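Local coordinates for protein extracellular PQQ-dependent sugar dehydrogenase (Coprinopsis cinerea, PDB 6JT6) that binds haem b in its cytochrome domain, which probably passes on electrons from sugar oxidation at the PQQ-containing catalytic domain, at residues 32-37 with 178-183; 46-51 with 116-121. All coordinates share one frame; numbering follows the deposited sequence.

Interaction 1 of 2, residues 32-37 with 178-183; sequences FPSASG and RTTLYD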
ATOM      1  N   PHE A  32       7.756   6.900  -4.806  1.00 14.49           N
ATOM      2  CA  PHE A  32       7.123   7.556  -5.958  1.00 16.28           C
ATOM      3  C   PHE A  32       8.228   7.892  -6.957  1.00 16.49           C
ATOM      4  O   PHE A  32       9.387   8.073  -6.555  1.00 15.44           O
ATOM      5  CB  PHE A  32       6.317   8.821  -5.550  1.00 15.84           C
ATOM      6  CG  PHE A  32       4.993   8.522  -4.903  1.00 16.75           C
ATOM      7  CD1 PHE A  32       3.796   8.699  -5.613  1.00 17.44           C
ATOM      8  CD2 PHE A  32       4.919   8.141  -3.563  1.00 16.81           C
ATOM      9  CE1 PHE A  32       2.562   8.423  -5.007  1.00 18.19           C
ATOM     10  CE2 PHE A  32       3.691   7.862  -2.962  1.00 16.72           C
ATOM     11  CZ  PHE A  32       2.513   7.995  -3.684  1.00 18.25           C
ATOM     12  N   PRO A  33       7.880   7.958  -8.262  1.00 18.71           N
ATOM     13  CA  PRO A  33       8.871   8.357  -9.264  1.00 19.74           C
ATOM     14  C   PRO A  33       9.109   9.862  -9.243  1.00 23.81           C
ATOM     15  O   PRO A  33       8.241  10.639  -8.842  1.00 22.45           O
ATOM     16  CB  PRO A  33       8.241   7.907 -10.582  1.00 19.01           C
ATOM     17  CG  PRO A  33       6.783   7.940 -10.326  1.00 19.52           C
ATOM     18  CD  PRO A  33       6.609   7.534  -8.891  1.00 18.89           C
ATOM     19  N   SER A  34      10.287  10.240  -9.705  1.00 29.80           N
ATOM     20  CA  SER A  34      10.749  11.614  -9.728  1.00 37.93           C
ATOM     21  C   SER A  34      10.158  12.450 -10.873  1.00 44.96           C
ATOM     22  O   SER A  34       9.017  12.224 -11.299  1.00 41.68           O
ATOM     23  CB  SER A  34      12.272  11.608  -9.823  1.00 39.42           C
ATOM     24  OG  SER A  34      12.783  12.889  -9.525  1.00 46.74           O
ATOM     25  N   ALA A  35      10.948  13.437 -11.322  1.00 52.56           N
ATOM     26  CA  ALA A  35      10.656  14.335 -12.460  1.00 53.95           C
ATOM     27  C   ALA A  35      11.947  14.610 -13.253  1.00 57.76           C
ATOM     28  O   ALA A  35      11.890  14.964 -14.432  1.00 64.90           O
ATOM     29  CB  ALA A  35      10.032  15.637 -11.978  1.00 53.63           C
ATOM     30  N   SER A  36      13.092  14.439 -12.585  1.00 56.12           N
ATOM     31  CA  SER A  36      14.436  14.504 -13.172  1.00 55.67           C
ATOM     32  C   SER A  36      14.707  13.292 -14.072  1.00 57.05           C
ATOM     33  O   SER A  36      15.244  13.425 -15.182  1.00 55.78           O
ATOM     34  CB  SER A  36      15.466  14.534 -12.037  1.00 55.10           C
ATOM     35  OG  SER A  36      16.669  15.189 -12.381  1.00 44.94           O
ATOM     36  N   GLY A  37      14.343  12.116 -13.572  1.00 56.51           N
ATOM     37  CA  GLY A  37      14.474  10.858 -14.306  1.00 69.91           C
ATOM     38  C   GLY A  37      13.200  10.056 -14.134  1.00 76.89           C
ATOM     39  O   GLY A  37      12.574  10.118 -13.072  1.00 77.23           O
ATOM     40  N   ARG A 178       9.441  10.938  -3.477  1.00 22.31           N
ATOM     41  CA  ARG A 178       9.857  10.832  -4.891  1.00 22.08           C
ATOM     42  C   ARG A 178      11.364  10.575  -5.024  1.00 22.32           C
ATOM     43  O   ARG A 178      12.143  11.103  -4.258  1.00 21.31           O
ATOM     44  CB  ARG A 178       9.418  12.063  -5.711  1.00 22.35           C
ATOM     45  CG  ARG A 178       7.912  12.288  -5.730  1.00 22.28           C
ATOM     46  CD  ARG A 178       7.427  13.207  -6.864  1.00 24.83           C
ATOM     47  NE  ARG A 178       5.956  13.312  -6.863  1.00 23.54           N
ATOM     48  CZ  ARG A 178       5.086  12.440  -7.402  1.00 23.88           C
ATOM     49  NH1 ARG A 178       5.474  11.348  -8.073  1.00 22.82           N
ATOM     50  NH2 ARG A 178       3.781  12.684  -7.292  1.00 23.19           N
ATOM     51  N   THR A 179      11.763   9.741  -5.988  1.00 20.67           N
ATOM     52  CA  THR A 179      13.188   9.412  -6.186  1.00 20.97           C
ATOM     53  C   THR A 179      13.520   9.051  -7.629  1.00 22.01           C
ATOM     54  O   THR A 179      12.779   8.309  -8.294  1.00 21.76           O
ATOM     55  CB  THR A 179      13.722   8.305  -5.220  1.00 21.48           C
ATOM     56  OG1 THR A 179      15.122   8.079  -5.477  1.00 22.33           O
ATOM     57  CG2 THR A 179      12.980   6.964  -5.395  1.00 20.78           C
ATOM     58  N   THR A 180      14.661   9.561  -8.104  1.00 24.38           N
ATOM     59  CA  THR A 180      15.181   9.163  -9.419  1.00 23.81           C
ATOM     60  C   THR A 180      15.609   7.688  -9.387  1.00 21.59           C
ATOM     61  O   THR A 180      15.724   7.071 -10.437  1.00 21.82           O
ATOM     62  CB  THR A 180      16.322  10.086  -9.932  1.00 25.00           C
ATOM     63  OG1 THR A 180      17.399  10.070  -8.996  1.00 25.14           O
ATOM     64  CG2 THR A 180      15.819  11.503 -10.112  1.00 26.04           C
ATOM     65  N   LEU A 181      15.768   7.119  -8.180  1.00 20.61           N
ATOM     66  CA  LEU A 181      16.045   5.676  -8.009  1.00 19.43           C
ATOM     67  C   LEU A 181      14.821   4.739  -8.242  1.00 18.69           C
ATOM     68  O   LEU A 181      14.957   3.520  -8.145  1.00 17.63           O
ATOM     69  CB  LEU A 181      16.653   5.373  -6.631  1.00 20.68           C
ATOM     70  CG  LEU A 181      18.110   5.827  -6.445  1.00 21.89           C
ATOM     71  CD1 LEU A 181      18.509   5.582  -5.014  1.00 21.76           C
ATOM     72  CD2 LEU A 181      19.076   5.130  -7.409  1.00 22.24           C
ATOM     73  N   TYR A 182      13.674   5.317  -8.584  1.00 16.82           N
ATOM     74  CA  TYR A 182      12.432   4.568  -8.711  1.00 18.23           C
ATOM     75  C   TYR A 182      12.513   3.300  -9.601  1.00 18.47           C
ATOM     76  O   TYR A 182      12.060   2.221  -9.158  1.00 18.29           O
ATOM     77  CB  TYR A 182      11.294   5.480  -9.157  1.00 16.73           C
ATOM     78  CG  TYR A 182       9.934   4.794  -9.205  1.00 17.28           C
ATOM     79  CD1 TYR A 182       9.122   4.737  -8.056  1.00 16.03           C
ATOM     80  CD2 TYR A 182       9.468   4.174 -10.403  1.00 17.00           C
ATOM     81  CE1 TYR A 182       7.892   4.100  -8.082  1.00 15.74           C
ATOM     82  CE2 TYR A 182       8.215   3.543 -10.435  1.00 16.64           C
ATOM     83  CZ  TYR A 182       7.443   3.516  -9.269  1.00 15.72           C
ATOM     84  OH  TYR A 182       6.224   2.902  -9.271  1.00 15.57           O
ATOM     85  N   ASP A 183      13.020   3.439 -10.837  1.00 18.88           N
ATOM     86  CA  ASP A 183      13.134   2.326 -11.786  1.00 20.11           C
ATOM     87  C   ASP A 183      14.030   1.219 -11.241  1.00 19.00           C
ATOM     88  O   ASP A 183      13.661   0.050 -11.320  1.00 19.32           O
ATOM     89  CB  ASP A 183      13.656   2.759 -13.173  1.00 26.20           C
ATOM     90  CG  ASP A 183      12.721   3.692 -13.924  1.00 31.85           C
ATOM     91  OD1 ASP A 183      11.472   3.546 -13.880  1.00 36.51           O
ATOM     92  OD2 ASP A 183      13.269   4.596 -14.599  1.00 37.83           O
TER

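Interaction 2 of 2, residues 46-51 with 116-121; sequences GLFQGP and IVYRCQ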
ATOM      1  N   GLY A  46       4.143   0.526  -3.405  1.00 12.66           N
ATOM      2  CA  GLY A  46       3.696   0.498  -2.009  1.00 12.09           C
ATOM      3  C   GLY A  46       4.194  -0.719  -1.240  1.00 12.40           C
ATOM      4  O   GLY A  46       4.571  -1.737  -1.826  1.00 11.87           O
ATOM      5  N   LEU A  47       4.179  -0.603   0.089  1.00 12.46           N
ATOM      6  CA  LEU A  47       4.487  -1.710   0.971  1.00 12.67           C
ATOM      7  C   LEU A  47       3.482  -1.706   2.102  1.00 12.44           C
ATOM      8  O   LEU A  47       3.278  -0.658   2.737  1.00 12.18           O
ATOM      9  CB  LEU A  47       5.910  -1.571   1.535  1.00 13.91           C
ATOM     10  CG  LEU A  47       6.237  -2.427   2.792  1.00 14.74           C
ATOM     11  CD1 LEU A  47       6.352  -3.924   2.491  1.00 14.04           C
ATOM     12  CD2 LEU A  47       7.521  -1.953   3.454  1.00 15.55           C
ATOM     13  N   PHE A  48       2.858  -2.865   2.327  1.00 11.83           N
ATOM     14  CA  PHE A  48       2.066  -3.119   3.530  1.00 12.61           C
ATOM     15  C   PHE A  48       2.850  -4.172   4.283  1.00 13.52           C
ATOM     16  O   PHE A  48       3.145  -5.232   3.732  1.00 13.32           O
ATOM     17  CB  PHE A  48       0.694  -3.713   3.198  1.00 11.74           C
ATOM     18  CG  PHE A  48      -0.225  -2.792   2.420  1.00 13.01           C
ATOM     19  CD1 PHE A  48      -0.260  -1.411   2.663  1.00 12.59           C
ATOM     20  CD2 PHE A  48      -1.110  -3.330   1.466  1.00 13.10           C
ATOM     21  CE1 PHE A  48      -1.153  -0.599   1.955  1.00 13.49           C
ATOM     22  CE2 PHE A  48      -1.990  -2.510   0.759  1.00 12.71           C
ATOM     23  CZ  PHE A  48      -2.008  -1.158   1.009  1.00 12.95           C
ATOM     24  N   GLN A  49       3.124  -3.910   5.555  1.00 14.39           N
ATOM     25  CA  GLN A  49       3.862  -4.862   6.373  1.00 15.24           C
ATOM     26  C   GLN A  49       3.211  -4.906   7.739  1.00 15.38           C
ATOM     27  O   GLN A  49       2.872  -3.870   8.301  1.00 16.06           O
ATOM     28  CB  GLN A  49       5.330  -4.444   6.497  1.00 15.06           C
ATOM     29  CG  GLN A  49       6.168  -5.404   7.345  1.00 17.22           C
ATOM     30  CD  GLN A  49       7.660  -5.221   7.104  1.00 18.32           C
ATOM     31  OE1 GLN A  49       8.137  -5.374   5.993  1.00 17.45           O
ATOM     32  NE2 GLN A  49       8.395  -4.890   8.158  1.00 19.37           N
ATOM     33  N   GLY A  50       3.054  -6.093   8.292  1.00 15.15           N
ATOM     34  CA  GLY A  50       2.582  -6.160   9.649  1.00 16.13           C
ATOM     35  C   GLY A  50       2.807  -7.528  10.239  1.00 15.97           C
ATOM     36  O   GLY A  50       3.418  -8.378   9.581  1.00 16.87           O
ATOM     37  N   PRO A  51       2.320  -7.734  11.478  1.00 15.43           N
ATOM     38  CA  PRO A  51       2.355  -9.033  12.160  1.00 16.72           C
ATOM     39  C   PRO A  51       1.761 -10.092  11.245  1.00 17.19           C
ATOM     40  O   PRO A  51       0.767  -9.822  10.581  1.00 17.88           O
ATOM     41  CB  PRO A  51       1.437  -8.811  13.390  1.00 15.59           C
ATOM     42  CG  PRO A  51       1.529  -7.343  13.630  1.00 15.83           C
ATOM     43  CD  PRO A  51       1.502  -6.758  12.232  1.00 15.18           C
ATOM     44  N   ILE A 116       3.124  -7.146   1.832  1.00 12.55           N
ATOM     45  CA  ILE A 116       2.574  -7.089   0.462  1.00 12.00           C
ATOM     46  C   ILE A 116       3.222  -5.895  -0.214  1.00 11.76           C
ATOM     47  O   ILE A 116       2.935  -4.743   0.147  1.00 10.91           O
ATOM     48  CB  ILE A 116       1.007  -7.001   0.369  1.00 12.33           C
ATOM     49  CG1 ILE A 116       0.318  -8.106   1.157  1.00 11.75           C
ATOM     50  CG2 ILE A 116       0.544  -7.087  -1.097  1.00 12.18           C
ATOM     51  CD1 ILE A 116      -0.077  -7.669   2.536  1.00 12.07           C
ATOM     52  N   VAL A 117       4.086  -6.175  -1.191  1.00 11.26           N
ATOM     53  CA  VAL A 117       4.811  -5.124  -1.873  1.00 11.35           C
ATOM     54  C   VAL A 117       4.174  -5.030  -3.257  1.00 11.92           C
ATOM     55  O   VAL A 117       3.968  -6.043  -3.928  1.00 11.13           O
ATOM     56  CB  VAL A 117       6.312  -5.473  -2.018  1.00 11.32           C
ATOM     57  CG1 VAL A 117       7.091  -4.287  -2.622  1.00 11.52           C
ATOM     58  CG2 VAL A 117       6.887  -5.934  -0.685  1.00 11.12           C
ATOM     59  N   TYR A 118       3.841  -3.821  -3.690  1.00 12.75           N
ATOM     60  CA  TYR A 118       3.035  -3.726  -4.893  1.00 12.76           C
ATOM     61  C   TYR A 118       3.421  -2.520  -5.741  1.00 13.61           C
ATOM     62  O   TYR A 118       3.941  -1.517  -5.228  1.00 13.30           O
ATOM     63  CB  TYR A 118       1.520  -3.723  -4.536  1.00 13.70           C
ATOM     64  CG  TYR A 118       1.115  -2.537  -3.686  1.00 13.53           C
ATOM     65  CD1 TYR A 118       0.725  -1.314  -4.280  1.00 13.80           C
ATOM     66  CD2 TYR A 118       1.127  -2.618  -2.273  1.00 13.84           C
ATOM     67  CE1 TYR A 118       0.388  -0.228  -3.493  1.00 13.34           C
ATOM     68  CE2 TYR A 118       0.762  -1.538  -1.481  1.00 13.52           C
ATOM     69  CZ  TYR A 118       0.405  -0.336  -2.097  1.00 13.97           C
ATOM     70  OH  TYR A 118       0.026   0.769  -1.327  1.00 13.44           O
ATOM     71  N   ARG A 119       3.196  -2.667  -7.044  1.00 13.40           N
ATOM     72  CA  ARG A 119       3.206  -1.553  -7.968  1.00 13.58           C
ATOM     73  C   ARG A 119       1.773  -1.133  -8.245  1.00 13.55           C
ATOM     74  O   ARG A 119       0.922  -1.957  -8.493  1.00 13.18           O
ATOM     75  CB  ARG A 119       3.911  -1.965  -9.263  1.00 13.10           C
ATOM     76  CG  ARG A 119       4.221  -0.802 -10.229  1.00 14.37           C
ATOM     77  CD  ARG A 119       4.478  -1.377 -11.636  1.00 13.91           C
ATOM     78  NE  ARG A 119       5.030  -0.378 -12.536  1.00 13.65           N
ATOM     79  CZ  ARG A 119       5.346  -0.632 -13.798  1.00 13.77           C
ATOM     80  NH1 ARG A 119       5.141  -1.854 -14.286  1.00 12.53           N
ATOM     81  NH2 ARG A 119       5.838   0.336 -14.563  1.00 13.18           N
ATOM     82  N   CYS A 120       1.520   0.172  -8.240  1.00 15.06           N
ATOM     83  CA  CYS A 120       0.174   0.689  -8.464  1.00 15.63           C
ATOM     84  C   CYS A 120       0.246   1.663  -9.607  1.00 16.43           C
ATOM     85  O   CYS A 120       0.739   2.791  -9.443  1.00 16.29           O
ATOM     86  CB  CYS A 120      -0.340   1.432  -7.226  1.00 16.06           C
ATOM     87  SG  CYS A 120      -2.149   1.576  -7.106  1.00 18.31           S
ATOM     88  N   GLN A 121      -0.269   1.259 -10.753  1.00 17.20           N
ATOM     89  CA  GLN A 121      -0.255   2.146 -11.906  1.00 19.11           C
ATOM     90  C   GLN A 121      -1.638   2.654 -12.159  1.00 20.47           C
ATOM     91  O   GLN A 121      -2.619   1.931 -11.917  1.00 20.12           O
ATOM     92  CB  GLN A 121       0.202   1.396 -13.146  1.00 20.39           C
ATOM     93  CG  GLN A 121       1.666   1.073 -13.142  1.00 21.69           C
ATOM     94  CD  GLN A 121       1.985   0.127 -14.268  1.00 23.17           C
ATOM     95  OE1 GLN A 121       1.794  -1.091 -14.138  1.00 24.87           O
ATOM     96  NE2 GLN A 121       2.449   0.675 -15.386  1.00 20.37           N
TER
HETATM   97  O   HOH W   1       1.516   0.963   1.059  1.00 26.91           O

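Interaction 1 of 2, residues 32-37 with 178-183
Arg178 reaches back over the end of strand 26-33 and ties its long side chain to Phe32 and Pro33. Its CB and CG, the latter turned beside its backbone N (chi1 -60°), pass close to Pro33 O, and CG also packs on Phe32 CB at 3.8 Å. From CG to NE the chain is extended, and CD stays near the same carbonyl. At the tip NH1 donates to Pro33 O at 3.0 Å, a nearly straight bond lying in the carbonyl plane and at the guanidinium edge. One guanidinium face is turned to Phe32 CG, the Phe32 ring and the guanidinium planes being 76° apart. NE and NH2 bond to the backbone oxygens of Thr135 and Pro134, fixing the orientation of the planar group.

In the backbone, Thr179 N donates to Phe32 O at 3.0 Å in a short parallel bridge. Pro33 suits its place: Pro33 CD sits over one face of the Tyr182 ring, 4.0 Å from its centroid, as a CH-pi contact, while Tyr182 OH bonds to Glu43. Thr179 OG1 accepts from Leu181 N at 2.9 Å, a cap on the turn that leads into helix 182-191. Thr180 turns its methyl CG2 to Ser34 OG at 3.4 Å. All three guanidinium nitrogens thus donate to backbone carbonyls, and the charge probably strengthens these bonds, which tie the end of strand 26-33 to the loop of Pro134 and Thr135.

Interaction 2 of 2, residues 46-51 with 116-121
Tyr118 lays its ring over Gly46, whose CA stands 3.6 Å from the ring centroid in a CH-pi contact. This fits glycine, since a CB there would run into the ring. The phenol reaches this place because CG lies between the backbone N and the carbonyl carbon (chi1 62°), folding the ring back over the neighbouring strand. Tyr118 CE2 then stands over the centre of the Phe48 ring, 3.7 Å from Phe48 CE2, with the ring planes inclined at 46°.

Behind the rings, antiparallel backbone bonds set the spacing: Gly46 and Tyr118 exchange two, and so do Phe48 and Ile116, with Ile116 N to Phe48 O at 2.7 Å. On the other face, Leu47 CD1 meets Val117 CG2 at 3.8 Å across the non-hydrogen-bonded pair.

Farther out, a water joins Tyr118 OH, at 2.8 Å, to Leu47 O, to which it donates at 2.9 Å; Asn59 adds a weak bond to the hydroxyl. Ile82 and Leu71 of the second sheet close over Phe48 and Tyr118, in keeping with a beta-sandwich core, and the side chain of Phe48 is about 7 Å from the haem. Tyrosine thus serves two needs in this buried layer: its ring packs as a hydrocarbon, while its hydroxyl has polar partners.

Interactions 1 and 2 belong to one mixed sheet of the cytochrome domain. Strands 26-33 and 43-51 follow each other in the chain and pair antiparallel; the first takes strand 178-179 as a parallel partner, the second takes strand 113-121. Along the chain, 46-51 with 116-121 is nested within the loop closed by 32-37 with 178-183. Their centres are 18 Å apart, and the nearest atoms approach to about 4 Å without touching. Interaction 2 lies near the middle of the domain, interaction 1 toward its periphery. Glu43 is hydrogen-bonded to the Tyr182 hydroxyl and forms a salt bridge with Arg119. The two contacts are thus parts of one sheet, with the C-terminal helix beginning just after strand 178-179.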